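Local coordinates for protein ancestral D-type dye decolorizing peroxidase (Geotrichum candidum, PDB 7ANV) that probably reduces hydrogen peroxide at a haem iron and oxidises dyes, acting as a D-type dye-decolorizing peroxidase, at residues A[116-121]-A[434-439]; A[338-343]-A[444-449]; A[414-419]-A[428-433]. One frame throughout, in Å; residues are numbered along the deposited sequence.

Contact 1 of 3, residues A[116-121]-A[434-439]; sequences GDPGTG and IGQAAN. With HEM (protoporphyrin IX containing Fe), chain B.
With CG of Gln436 turned beside its own backbone N (chi1 -62°) and the chain extended from there on, the amide reaches Gly116 and Asp117. Asp117 likewise sets its CG beside its backbone N, which swings the carboxylate back to the glutamine although its CB points away. Gln436 NE2 donates to Asp117 OD1 at 3.0 Å, nearly straight at 171°, and the acceptor lies in the amide plane. The bond takes the anti lone pair of OD1, and the carboxylate and amide planes stand 66° apart. Neither group depends on this bond alone: OD1 also pairs with Arg252, OD2 with Trp131, and NE2 is hydrogen-bonded to Leu115 O, so the orientation of both ends is fixed. Gln436 CB sits 3.5 Å from Gly116 O, close against a residue without a side chain, and Pro118 CD lies 3.7 Å from Gln436 OE1. Two residues earlier, Ile434 CG2 meets the haem at CHC, 3.3 Å away. Gly116, with positive phi, ends helix 108-115 in a Schellman motif, and the contact joins that helix end, in the DyP alpha+beta barrel domain, to the haem-lining loop.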
loop_
_atom_site.group_PDB
_atom_site.type_symbol
_atom_site.label_atom_id
_atom_site.label_comp_id
_atom_site.label_asym_id
_atom_site.label_seq_id
_atom_site.Cartn_x
_atom_site.Cartn_y
_atom_site.Cartn_z
ATOM N N GLY A 116 -6.931 -6.615 12.730
ATOM C CA GLY A 116 -7.936 -7.661 12.426
ATOM C C GLY A 116 -7.332 -8.894 11.777
ATOM O O GLY A 116 -8.101 -9.771 11.292
ATOM N N ASP A 117 -6.019 -9.051 11.836
ATOM C CA ASP A 117 -5.360 -10.202 11.167
ATOM C C ASP A 117 -5.864 -11.492 11.798
ATOM O O ASP A 117 -6.113 -11.568 13.007
ATOM C CB ASP A 117 -3.829 -10.157 11.248
ATOM C CG ASP A 117 -3.192 -9.047 10.443
ATOM O OD1 ASP A 117 -3.944 -8.226 9.845
ATOM O OD2 ASP A 117 -1.957 -8.957 10.465
ATOM N N PRO A 118 -6.036 -12.540 10.983
ATOM C CA PRO A 118 -6.408 -13.841 11.512
ATOM C C PRO A 118 -5.360 -14.294 12.540
ATOM O O PRO A 118 -4.148 -14.049 12.383
ATOM C CB PRO A 118 -6.476 -14.777 10.291
ATOM C CG PRO A 118 -6.474 -13.882 9.094
ATOM C CD PRO A 118 -5.846 -12.558 9.523
ATOM N N GLY A 119 -5.836 -14.918 13.610
ATOM C CA GLY A 119 -4.955 -15.490 14.637
ATOM C C GLY A 119 -5.457 -16.870 15.018
ATOM O O GLY A 119 -6.598 -17.226 14.622
ATOM N N THR A 120 -4.614 -17.635 15.701
ATOM C CA THR A 120 -5.023 -18.773 16.568
ATOM C C THR A 120 -4.941 -18.281 18.021
ATOM O O THR A 120 -5.032 -19.111 18.942
ATOM C CB THR A 120 -4.174 -19.992 16.206
ATOM O OG1 THR A 120 -2.920 -19.459 15.783
ATOM C CG2 THR A 120 -4.780 -20.835 15.103
ATOM N N GLY A 121 -4.829 -16.955 18.204
ATOM C CA GLY A 121 -4.724 -16.282 19.513
ATOM C C GLY A 121 -5.587 -16.931 20.584
ATOM O O GLY A 121 -6.803 -17.044 20.341
ATOM N N ILE A 434 -9.863 -5.634 1.811
ATOM C CA ILE A 434 -8.921 -5.630 2.955
ATOM C C ILE A 434 -9.646 -5.598 4.302
ATOM O O ILE A 434 -8.949 -5.705 5.315
ATOM C CB ILE A 434 -7.931 -4.465 2.835
ATOM C CG1 ILE A 434 -8.620 -3.113 2.876
ATOM C CG2 ILE A 434 -7.032 -4.650 1.601
ATOM C CD1 ILE A 434 -7.687 -1.961 3.239
ATOM N N GLY A 435 -10.972 -5.433 4.337
ATOM C CA GLY A 435 -11.698 -5.248 5.607
ATOM C C GLY A 435 -11.622 -6.495 6.456
ATOM O O GLY A 435 -11.852 -7.588 5.906
ATOM N N GLN A 436 -11.341 -6.335 7.747
ATOM C CA GLN A 436 -11.221 -7.479 8.703
ATOM C C GLN A 436 -12.087 -7.222 9.924
ATOM O O GLN A 436 -12.008 -6.081 10.463
ATOM C CB GLN A 436 -9.755 -7.670 9.087
ATOM C CG GLN A 436 -8.906 -8.009 7.891
ATOM C CD GLN A 436 -7.513 -8.469 8.223
ATOM O OE1 GLN A 436 -7.120 -9.560 7.809
ATOM N NE2 GLN A 436 -6.778 -7.677 8.997
ATOM N N ALA A 437 -12.841 -8.248 10.344
ATOM C CA ALA A 437 -13.792 -8.187 11.485
ATOM C C ALA A 437 -13.060 -8.442 12.802
ATOM O O ALA A 437 -11.896 -8.889 12.781
ATOM C CB ALA A 437 -14.944 -9.130 11.272
ATOM N N ALA A 438 -13.705 -8.050 13.905
ATOM C CA ALA A 438 -13.096 -7.907 15.250
ATOM C C ALA A 438 -12.721 -9.279 15.825
ATOM O O ALA A 438 -11.646 -9.374 16.445
ATOM C CB ALA A 438 -14.039 -7.168 16.169
ATOM N N ASN A 439 -13.568 -10.297 15.650
ATOM C CA ASN A 439 -13.278 -11.663 16.173
ATOM C C ASN A 439 -12.866 -12.580 15.020
ATOM O O ASN A 439 -13.168 -12.257 13.859
ATOM C CB ASN A 439 -14.439 -12.201 17.012
ATOM C CG ASN A 439 -14.465 -11.569 18.391
ATOM O OD1 ASN A 439 -13.507 -10.898 18.780
ATOM N ND2 ASN A 439 -15.542 -11.760 19.135
HETATM C CHA HEM B . -6.316 1.931 -4.263
HETATM C CHB HEM B . -6.171 -2.894 -4.670
HETATM C CHC HEM B . -4.523 -3.191 -0.060
HETATM C CHD HEM B . -5.082 1.602 0.392
HETATM C C1A HEM B . -6.400 0.643 -4.759
HETATM C C2A HEM B . -6.799 0.310 -6.077
HETATM C C3A HEM B . -6.778 -1.044 -6.194
HETATM C C4A HEM B . -6.332 -1.560 -4.946
HETATM C CMA HEM B . -7.107 -1.867 -7.429
HETATM C CAA HEM B . -7.259 1.280 -7.160
HETATM C CBA HEM B . -6.149 2.019 -7.888
HETATM C CGA HEM B . -5.979 3.450 -7.465
HETATM O O1A HEM B . -6.907 4.228 -7.179
HETATM O O2A HEM B . -4.869 3.873 -7.435
HETATM C C1B HEM B . -5.701 -3.381 -3.434
HETATM C C2B HEM B . -5.450 -4.765 -3.171
HETATM C C3B HEM B . -4.970 -4.868 -1.899
HETATM C C4B HEM B . -4.928 -3.479 -1.364
HETATM C CMB HEM B . -5.677 -5.912 -4.117
HETATM C CAB HEM B . -4.505 -6.046 -1.129
HETATM C CBB HEM B . -4.074 -7.211 -1.672
HETATM C C1C HEM B . -4.555 -1.900 0.491
HETATM C C2C HEM B . -4.263 -1.558 1.821
HETATM C C3C HEM B . -4.462 -0.194 1.937
HETATM C C4C HEM B . -4.859 0.285 0.660
HETATM C CMC HEM B . -3.820 -2.532 2.903
HETATM C CAC HEM B . -4.334 0.699 3.091
HETATM C CBC HEM B . -4.424 0.271 4.342
HETATM C C1D HEM B . -5.408 2.059 -0.886
HETATM C C2D HEM B . -5.538 3.504 -1.139
HETATM C C3D HEM B . -5.900 3.582 -2.437
HETATM C C4D HEM B . -5.983 2.197 -2.952
HETATM C CMD HEM B . -5.327 4.694 -0.208
HETATM C CAD HEM B . -6.161 4.852 -3.218
HETATM C CBD HEM B . -7.586 5.396 -3.020
HETATM C CGD HEM B . -7.768 6.724 -3.694
HETATM O O1D HEM B . -8.809 6.853 -4.388
HETATM O O2D HEM B . -6.953 7.668 -3.532
HETATM N NA HEM B . -6.102 -0.522 -4.064
HETATM N NB HEM B . -5.362 -2.666 -2.350
HETATM N NC HEM B . -4.963 -0.781 -0.201
HETATM N ND HEM B . -5.715 1.300 -1.965
HETATM FE FE HEM B . -5.603 -0.615 -2.157
#

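Contact 2 of 3, residues A[338-343]-A[444-449]; sequences PFAAHI and RTMSGT. With HEM (protoporphyrin IX containing Fe), chain B.
Met446 and the Pro338-Ala341 turn pack together just before the helix that carries the proximal histidine of this haem peroxidase. With CG anti to the backbone N (chi1 177°), Met446 runs out fully extended. Its CG rests 3.9 Å from Ala340 CB. Its terminal CE comes 3.8 Å from Ala341 N. The same Met446 CE is 3.9 Å from Pro338 CB, so this one methyl touches both the first and the last residue of the turn. Next to CB on the same ring, Pro338 CG lies 3.6 Å from Gly448 O. Between the backbones, a water accepts from Ala340 N at 2.9 Å and lies 3.0 Å from Ser447 O, to which it can donate.

The type I turn is closed by Ala341 N bonding to Pro338 O. Further out, Arg289 of helix 279-291 is hydrogen-bonded to both Gly448 O and Thr449 O, while Leu290 of the same helix touches Met446. Ser447 OG is held by Thr427 O. All the touching residues are buried, and the turn leads straight into helix 342-346. Ala341 is the N-cap of that helix, and His342 follows directly. Its ND1 is hydrogen-bonded to Asp431 OD2, an arrangement that would hold the ring's rotation and probably make the imidazole a stronger donor to the metal. The ring's other nitrogen, His342 NE2, coordinates the haem iron at 2.0 Å.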
loop_
_atom_site.group_PDB
_atom_site.type_symbol
_atom_site.label_atom_id
_atom_site.label_comp_id
_atom_site.label_asym_id
_atom_site.label_seq_id
_atom_site.Cartn_x
_atom_site.Cartn_y
_atom_site.Cartn_z
ATOM N N PRO A 338 -20.599 2.032 -4.150
ATOM C CA PRO A 338 -20.927 1.649 -2.778
ATOM C C PRO A 338 -20.004 2.382 -1.794
ATOM O O PRO A 338 -18.834 2.605 -2.090
ATOM C CB PRO A 338 -20.702 0.143 -2.760
ATOM C CG PRO A 338 -20.849 -0.240 -4.214
ATOM C CD PRO A 338 -20.243 0.889 -5.006
ATOM N N PHE A 339 -20.499 2.710 -0.607
ATOM C CA PHE A 339 -19.645 3.290 0.461
ATOM C C PHE A 339 -18.440 2.392 0.735
ATOM O O PHE A 339 -17.303 2.877 0.943
ATOM C CB PHE A 339 -20.406 3.472 1.771
ATOM C CG PHE A 339 -21.356 4.636 1.786
ATOM C CD1 PHE A 339 -20.870 5.938 1.679
ATOM C CD2 PHE A 339 -22.722 4.441 1.859
ATOM C CE1 PHE A 339 -21.738 7.013 1.724
ATOM C CE2 PHE A 339 -23.585 5.529 1.884
ATOM C CZ PHE A 339 -23.089 6.796 1.785
ATOM N N ALA A 340 -18.657 1.077 0.761
ATOM C CA ALA A 340 -17.636 0.129 1.221
ATOM C C ALA A 340 -16.708 -0.274 0.062
ATOM O O ALA A 340 -15.838 -1.129 0.304
ATOM C CB ALA A 340 -18.290 -1.050 1.902
ATOM N N ALA A 341 -16.886 0.261 -1.155
ATOM C CA ALA A 341 -15.920 -0.038 -2.241
ATOM C C ALA A 341 -14.531 0.347 -1.727
ATOM O O ALA A 341 -14.400 1.393 -1.057
ATOM C CB ALA A 341 -16.283 0.692 -3.529
ATOM N N HIS A 342 -13.508 -0.447 -2.058
ATOM C CA HIS A 342 -12.131 -0.284 -1.526
ATOM C C HIS A 342 -11.671 1.178 -1.597
ATOM O O HIS A 342 -11.266 1.713 -0.553
ATOM C CB HIS A 342 -11.160 -1.236 -2.209
ATOM C CG HIS A 342 -9.742 -1.088 -1.758
ATOM N ND1 HIS A 342 -9.349 -1.291 -0.452
ATOM C CD2 HIS A 342 -8.613 -0.849 -2.470
ATOM C CE1 HIS A 342 -8.033 -1.145 -0.388
ATOM N NE2 HIS A 342 -7.553 -0.825 -1.619
ATOM N N ILE A 343 -11.718 1.818 -2.770
ATOM C CA ILE A 343 -11.165 3.202 -2.878
ATOM C C ILE A 343 -11.982 4.194 -2.078
ATOM O O ILE A 343 -11.375 5.182 -1.611
ATOM C CB ILE A 343 -10.989 3.664 -4.329
ATOM C CG1 ILE A 343 -12.310 3.928 -5.047
ATOM C CG2 ILE A 343 -10.118 2.658 -5.057
ATOM C CD1 ILE A 343 -12.102 4.613 -6.362
ATOM N N ARG A 444 -18.505 -11.042 7.570
ATOM C CA ARG A 444 -18.414 -9.698 6.957
ATOM C C ARG A 444 -19.581 -9.584 5.985
ATOM O O ARG A 444 -19.887 -10.554 5.293
ATOM C CB ARG A 444 -17.054 -9.470 6.274
ATOM C CG ARG A 444 -15.834 -9.523 7.183
ATOM C CD ARG A 444 -14.541 -9.349 6.382
ATOM N NE ARG A 444 -14.387 -10.171 5.153
ATOM C CZ ARG A 444 -13.866 -9.766 3.990
ATOM N NH1 ARG A 444 -13.361 -8.567 3.831
ATOM N NH2 ARG A 444 -13.779 -10.594 2.951
ATOM N N THR A 445 -20.218 -8.435 5.970
ATOM C CA THR A 445 -21.291 -8.117 5.011
ATOM C C THR A 445 -20.909 -6.828 4.296
ATOM O O THR A 445 -20.072 -6.043 4.799
ATOM C CB THR A 445 -22.650 -7.972 5.714
ATOM O OG1 THR A 445 -22.573 -6.806 6.535
ATOM C CG2 THR A 445 -22.992 -9.191 6.544
ATOM N N MET A 446 -21.558 -6.587 3.178
ATOM C CA MET A 446 -21.393 -5.307 2.453
ATOM C C MET A 446 -22.728 -4.954 1.833
ATOM O O MET A 446 -23.289 -5.822 1.182
ATOM C CB MET A 446 -20.284 -5.441 1.404
ATOM C CG MET A 446 -20.104 -4.240 0.582
ATOM S SD MET A 446 -18.929 -4.656 -0.777
ATOM C CE MET A 446 -18.782 -3.013 -1.461
ATOM N N SER A 447 -23.194 -3.734 2.059
ATOM C CA SER A 447 -24.430 -3.211 1.458
ATOM C C SER A 447 -24.068 -2.451 0.185
ATOM O O SER A 447 -22.906 -2.218 -0.058
ATOM C CB SER A 447 -25.234 -2.388 2.435
ATOM O OG SER A 447 -24.757 -1.042 2.543
ATOM N N GLY A 448 -25.087 -2.081 -0.571
ATOM C CA GLY A 448 -24.966 -1.100 -1.645
ATOM C C GLY A 448 -24.474 -1.657 -2.948
ATOM O O GLY A 448 -24.381 -0.860 -3.848
ATOM N N THR A 449 -24.143 -2.956 -3.080
ATOM C CA THR A 449 -23.528 -3.441 -4.337
ATOM C C THR A 449 -24.575 -3.484 -5.447
ATOM O O THR A 449 -24.176 -3.331 -6.602
ATOM C CB THR A 449 -22.815 -4.785 -4.160
ATOM O OG1 THR A 449 -23.773 -5.768 -3.789
ATOM C CG2 THR A 449 -21.738 -4.683 -3.126
HETATM C CHA HEM B . -6.316 1.931 -4.263
HETATM C CHB HEM B . -6.171 -2.894 -4.670
HETATM C CHC HEM B . -4.523 -3.191 -0.060
HETATM C CHD HEM B . -5.082 1.602 0.392
HETATM C C1A HEM B . -6.400 0.643 -4.759
HETATM C C2A HEM B . -6.799 0.310 -6.077
HETATM C C3A HEM B . -6.778 -1.044 -6.194
HETATM C C4A HEM B . -6.332 -1.560 -4.946
HETATM C CMA HEM B . -7.107 -1.867 -7.429
HETATM C CAA HEM B . -7.259 1.280 -7.160
HETATM C CBA HEM B . -6.149 2.019 -7.888
HETATM C CGA HEM B . -5.979 3.450 -7.465
HETATM O O1A HEM B . -6.907 4.228 -7.179
HETATM O O2A HEM B . -4.869 3.873 -7.435
HETATM C C1B HEM B . -5.701 -3.381 -3.434
HETATM C C2B HEM B . -5.450 -4.765 -3.171
HETATM C C3B HEM B . -4.970 -4.868 -1.899
HETATM C C4B HEM B . -4.928 -3.479 -1.364
HETATM C CMB HEM B . -5.677 -5.912 -4.117
HETATM C CAB HEM B . -4.505 -6.046 -1.129
HETATM C CBB HEM B . -4.074 -7.211 -1.672
HETATM C C1C HEM B . -4.555 -1.900 0.491
HETATM C C2C HEM B . -4.263 -1.558 1.821
HETATM C C3C HEM B . -4.462 -0.194 1.937
HETATM C C4C HEM B . -4.859 0.285 0.660
HETATM C CMC HEM B . -3.820 -2.532 2.903
HETATM C CAC HEM B . -4.334 0.699 3.091
HETATM C CBC HEM B . -4.424 0.271 4.342
HETATM C C1D HEM B . -5.408 2.059 -0.886
HETATM C C2D HEM B . -5.538 3.504 -1.139
HETATM C C3D HEM B . -5.900 3.582 -2.437
HETATM C C4D HEM B . -5.983 2.197 -2.952
HETATM C CMD HEM B . -5.327 4.694 -0.208
HETATM C CAD HEM B . -6.161 4.852 -3.218
HETATM C CBD HEM B . -7.586 5.396 -3.020
HETATM C CGD HEM B . -7.768 6.724 -3.694
HETATM O O1D HEM B . -8.809 6.853 -4.388
HETATM O O2D HEM B . -6.953 7.668 -3.532
HETATM N NA HEM B . -6.102 -0.522 -4.064
HETATM N NB HEM B . -5.362 -2.666 -2.350
HETATM N NC HEM B . -4.963 -0.781 -0.201
HETATM N ND HEM B . -5.715 1.300 -1.965
HETATM FE FE HEM B . -5.603 -0.615 -2.157
HETATM O O HOH W 1 -21.350 0.030 1.171
#

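Contact 3 of 3, residues A[414-419]-A[428-433]; sequences NNPNFP and PGFDPI. With HEM (protoporphyrin IX containing Fe), chain B.
A type I beta turn from Asn415 to Phe418, just after helix 405-413, lies against Pro428-Phe430 where the same long loop comes back past it. The CA atoms of Pro416 and Gly429 approach closest of the two segments, 3.7 Å apart. Gly429 N donates to Pro416 O at 2.9 Å with an angle of 164°, and in return Pro416 CA directs its hydrogen at Gly429 O, CA to O 3.3 Å. The backbone at Gly429 takes angles that a residue with a CB would hardly tolerate. Lys345 NZ also bonds to Gly429 O.

On one side of this pair Phe430 sets its CG beside the backbone N (chi1 -72°), which lays the ring alongside Pro416. Pro416 CD stands over one ring face, while Phe430 CE2 comes within 3.4 Å of Asn414 O. On the other side the Pro428 ring points at the turn, its CG only 3.1 Å from Phe418 O.

Two Asx turns shape the loop. Asn415 OD1 takes Asn417 N at 3.0 Å, the donor standing 45° out of the carbonyl plane; this bond lies within the beta turn, whose own closing bond, Phe418 N to Asn415 O, is weak. Asp431 OD1 is met nearly along its C-O direction by Ile433 N, 2.8 Å away, and it accepts from Ile434 N as well. From here the chain reaches the haem, where Ile433 CG2 packs 3.8 Å from HEM C2B. At the far end of the turn a cis peptide precedes Pro419, whose CB sits over the centre of one face of the Phe418 ring; Trp412 of helix 405-413 also stacks with that ring.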
loop_
_atom_site.group_PDB
_atom_site.type_symbol
_atom_site.label_atom_id
_atom_site.label_comp_id
_atom_site.label_asym_id
_atom_site.label_seq_id
_atom_site.Cartn_x
_atom_site.Cartn_y
_atom_site.Cartn_z
ATOM N N ASN A 414 -12.151 -1.461 8.262
ATOM C CA ASN A 414 -12.686 -2.425 9.259
ATOM C C ASN A 414 -13.966 -1.946 9.958
ATOM O O ASN A 414 -14.393 -2.616 10.908
ATOM C CB ASN A 414 -11.632 -2.741 10.329
ATOM C CG ASN A 414 -10.402 -3.439 9.770
ATOM O OD1 ASN A 414 -10.375 -3.870 8.612
ATOM N ND2 ASN A 414 -9.402 -3.604 10.622
ATOM N N ASN A 415 -14.504 -0.790 9.575
ATOM C CA ASN A 415 -15.613 -0.175 10.307
ATOM C C ASN A 415 -16.861 -0.270 9.453
ATOM O O ASN A 415 -16.975 0.455 8.459
ATOM C CB ASN A 415 -15.257 1.253 10.665
ATOM C CG ASN A 415 -16.345 1.886 11.484
ATOM O OD1 ASN A 415 -17.413 1.318 11.647
ATOM N ND2 ASN A 415 -16.072 3.096 11.949
ATOM N N PRO A 416 -17.812 -1.167 9.788
ATOM C CA PRO A 416 -19.002 -1.366 8.948
ATOM C C PRO A 416 -19.971 -0.174 8.953
ATOM O O PRO A 416 -20.936 -0.181 8.157
ATOM C CB PRO A 416 -19.651 -2.619 9.521
ATOM C CG PRO A 416 -19.184 -2.654 10.936
ATOM C CD PRO A 416 -17.802 -2.049 10.963
ATOM N N ASN A 417 -19.745 0.799 9.826
ATOM C CA ASN A 417 -20.675 1.950 9.961
ATOM C C ASN A 417 -20.014 3.257 9.579
ATOM O O ASN A 417 -20.686 4.309 9.651
ATOM C CB ASN A 417 -21.291 1.992 11.352
ATOM C CG ASN A 417 -22.267 0.847 11.482
ATOM O OD1 ASN A 417 -23.218 0.790 10.699
ATOM N ND2 ASN A 417 -21.996 -0.084 12.356
ATOM N N PHE A 418 -18.804 3.210 9.039
ATOM C CA PHE A 418 -18.191 4.375 8.369
ATOM C C PHE A 418 -18.847 4.553 7.002
ATOM O O PHE A 418 -19.258 3.566 6.416
ATOM C CB PHE A 418 -16.690 4.112 8.264
ATOM C CG PHE A 418 -15.972 5.248 7.613
ATOM C CD1 PHE A 418 -15.763 6.423 8.303
ATOM C CD2 PHE A 418 -15.535 5.138 6.306
ATOM C CE1 PHE A 418 -15.118 7.496 7.708
ATOM C CE2 PHE A 418 -14.898 6.215 5.706
ATOM C CZ PHE A 418 -14.703 7.392 6.409
ATOM N N PRO A 419 -19.027 5.756 6.421
ATOM C CA PRO A 419 -18.778 7.061 7.050
ATOM C C PRO A 419 -20.017 7.675 7.696
ATOM O O PRO A 419 -21.163 7.374 7.329
ATOM C CB PRO A 419 -18.387 7.908 5.828
ATOM C CG PRO A 419 -19.271 7.374 4.725
ATOM C CD PRO A 419 -19.514 5.920 5.039
ATOM N N PRO A 428 -23.000 0.375 5.626
ATOM C CA PRO A 428 -22.124 0.057 4.489
ATOM C C PRO A 428 -21.464 -1.322 4.533
ATOM O O PRO A 428 -21.427 -2.007 3.512
ATOM C CB PRO A 428 -21.054 1.141 4.591
ATOM C CG PRO A 428 -21.798 2.315 5.157
ATOM C CD PRO A 428 -22.657 1.677 6.230
ATOM N N GLY A 429 -20.998 -1.728 5.712
ATOM C CA GLY A 429 -20.265 -2.989 5.844
ATOM C C GLY A 429 -18.769 -2.795 5.639
ATOM O O GLY A 429 -18.243 -1.679 5.731
ATOM N N PHE A 430 -18.083 -3.886 5.384
ATOM C CA PHE A 430 -16.602 -3.952 5.354
ATOM C C PHE A 430 -16.104 -3.683 3.948
ATOM O O PHE A 430 -16.712 -4.092 2.953
ATOM C CB PHE A 430 -16.145 -5.336 5.805
ATOM C CG PHE A 430 -16.328 -5.554 7.281
ATOM C CD1 PHE A 430 -17.543 -5.943 7.822
ATOM C CD2 PHE A 430 -15.257 -5.355 8.136
ATOM C CE1 PHE A 430 -17.680 -6.159 9.192
ATOM C CE2 PHE A 430 -15.418 -5.521 9.504
ATOM C CZ PHE A 430 -16.625 -5.886 10.031
ATOM N N ASP A 431 -14.904 -3.138 3.878
ATOM C CA ASP A 431 -14.086 -3.136 2.643
ATOM C C ASP A 431 -13.962 -4.598 2.215
ATOM O O ASP A 431 -13.470 -5.434 2.991
ATOM C CB ASP A 431 -12.722 -2.520 2.933
ATOM C CG ASP A 431 -11.811 -2.404 1.736
ATOM O OD1 ASP A 431 -11.673 -3.416 1.000
ATOM O OD2 ASP A 431 -11.215 -1.319 1.598
ATOM N N PRO A 432 -14.494 -4.972 1.037
ATOM C CA PRO A 432 -14.498 -6.382 0.653
ATOM C C PRO A 432 -13.118 -6.924 0.253
ATOM O O PRO A 432 -12.923 -8.167 0.240
ATOM C CB PRO A 432 -15.421 -6.382 -0.567
ATOM C CG PRO A 432 -15.234 -5.040 -1.163
ATOM C CD PRO A 432 -15.080 -4.087 0.010
ATOM N N ILE A 433 -12.154 -6.019 0.022
ATOM C CA ILE A 433 -10.773 -6.385 -0.363
ATOM C C ILE A 433 -9.920 -6.603 0.888
ATOM O O ILE A 433 -9.338 -7.677 0.966
ATOM C CB ILE A 433 -10.162 -5.372 -1.333
ATOM C CG1 ILE A 433 -11.110 -5.069 -2.506
ATOM C CG2 ILE A 433 -8.787 -5.801 -1.795
ATOM C CD1 ILE A 433 -11.462 -6.272 -3.368
HETATM C CHA HEM B . -6.316 1.931 -4.263
HETATM C CHB HEM B . -6.171 -2.894 -4.670
HETATM C CHC HEM B . -4.523 -3.191 -0.060
HETATM C CHD HEM B . -5.082 1.602 0.392
HETATM C C1A HEM B . -6.400 0.643 -4.759
HETATM C C2A HEM B . -6.799 0.310 -6.077
HETATM C C3A HEM B . -6.778 -1.044 -6.194
HETATM C C4A HEM B . -6.332 -1.560 -4.946
HETATM C CMA HEM B . -7.107 -1.867 -7.429
HETATM C CAA HEM B . -7.259 1.280 -7.160
HETATM C CBA HEM B . -6.149 2.019 -7.888
HETATM C CGA HEM B . -5.979 3.450 -7.465
HETATM O O1A HEM B . -6.907 4.228 -7.179
HETATM O O2A HEM B . -4.869 3.873 -7.435
HETATM C C1B HEM B . -5.701 -3.381 -3.434
HETATM C C2B HEM B . -5.450 -4.765 -3.171
HETATM C C3B HEM B . -4.970 -4.868 -1.899
HETATM C C4B HEM B . -4.928 -3.479 -1.364
HETATM C CMB HEM B . -5.677 -5.912 -4.117
HETATM C CAB HEM B . -4.505 -6.046 -1.129
HETATM C CBB HEM B . -4.074 -7.211 -1.672
HETATM C C1C HEM B . -4.555 -1.900 0.491
HETATM C C2C HEM B . -4.263 -1.558 1.821
HETATM C C3C HEM B . -4.462 -0.194 1.937
HETATM C C4C HEM B . -4.859 0.285 0.660
HETATM C CMC HEM B . -3.820 -2.532 2.903
HETATM C CAC HEM B . -4.334 0.699 3.091
HETATM C CBC HEM B . -4.424 0.271 4.342
HETATM C C1D HEM B . -5.408 2.059 -0.886
HETATM C C2D HEM B . -5.538 3.504 -1.139
HETATM C C3D HEM B . -5.900 3.582 -2.437
HETATM C C4D HEM B . -5.983 2.197 -2.952
HETATM C CMD HEM B . -5.327 4.694 -0.208
HETATM C CAD HEM B . -6.161 4.852 -3.218
HETATM C CBD HEM B . -7.586 5.396 -3.020
HETATM C CGD HEM B . -7.768 6.724 -3.694
HETATM O O1D HEM B . -8.809 6.853 -4.388
HETATM O O2D HEM B . -6.953 7.668 -3.532
HETATM N NA HEM B . -6.102 -0.522 -4.064
HETATM N NB HEM B . -5.362 -2.666 -2.350
HETATM N NC HEM B . -4.963 -0.781 -0.201
HETATM N ND HEM B . -5.715 1.300 -1.965
HETATM FE FE HEM B . -5.603 -0.615 -2.157
#

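In the fold
Contacts 2 and 3 are neighbours, their centres 6 Å apart, while contact 1 lies 14 Å from contact 3 and 18 Å from contact 2; each also touches the haem. Along the chain the order is 116-121, 338-343, 414-419, 428-433, 434-439 and 444-449. Contact 3 is therefore nested within the loops closed by both others, and contacts 1 and 2 cross. Four of the six segments lie in the run from the end of helix 405-413 through strand 445-446 and just beyond. That run packs between the loop after helix 108-115 and the segment leading into helix 342-346, and Asn414 OD1 with Gln436 N links contact 3 to contact 1 on the proximal side of the haem.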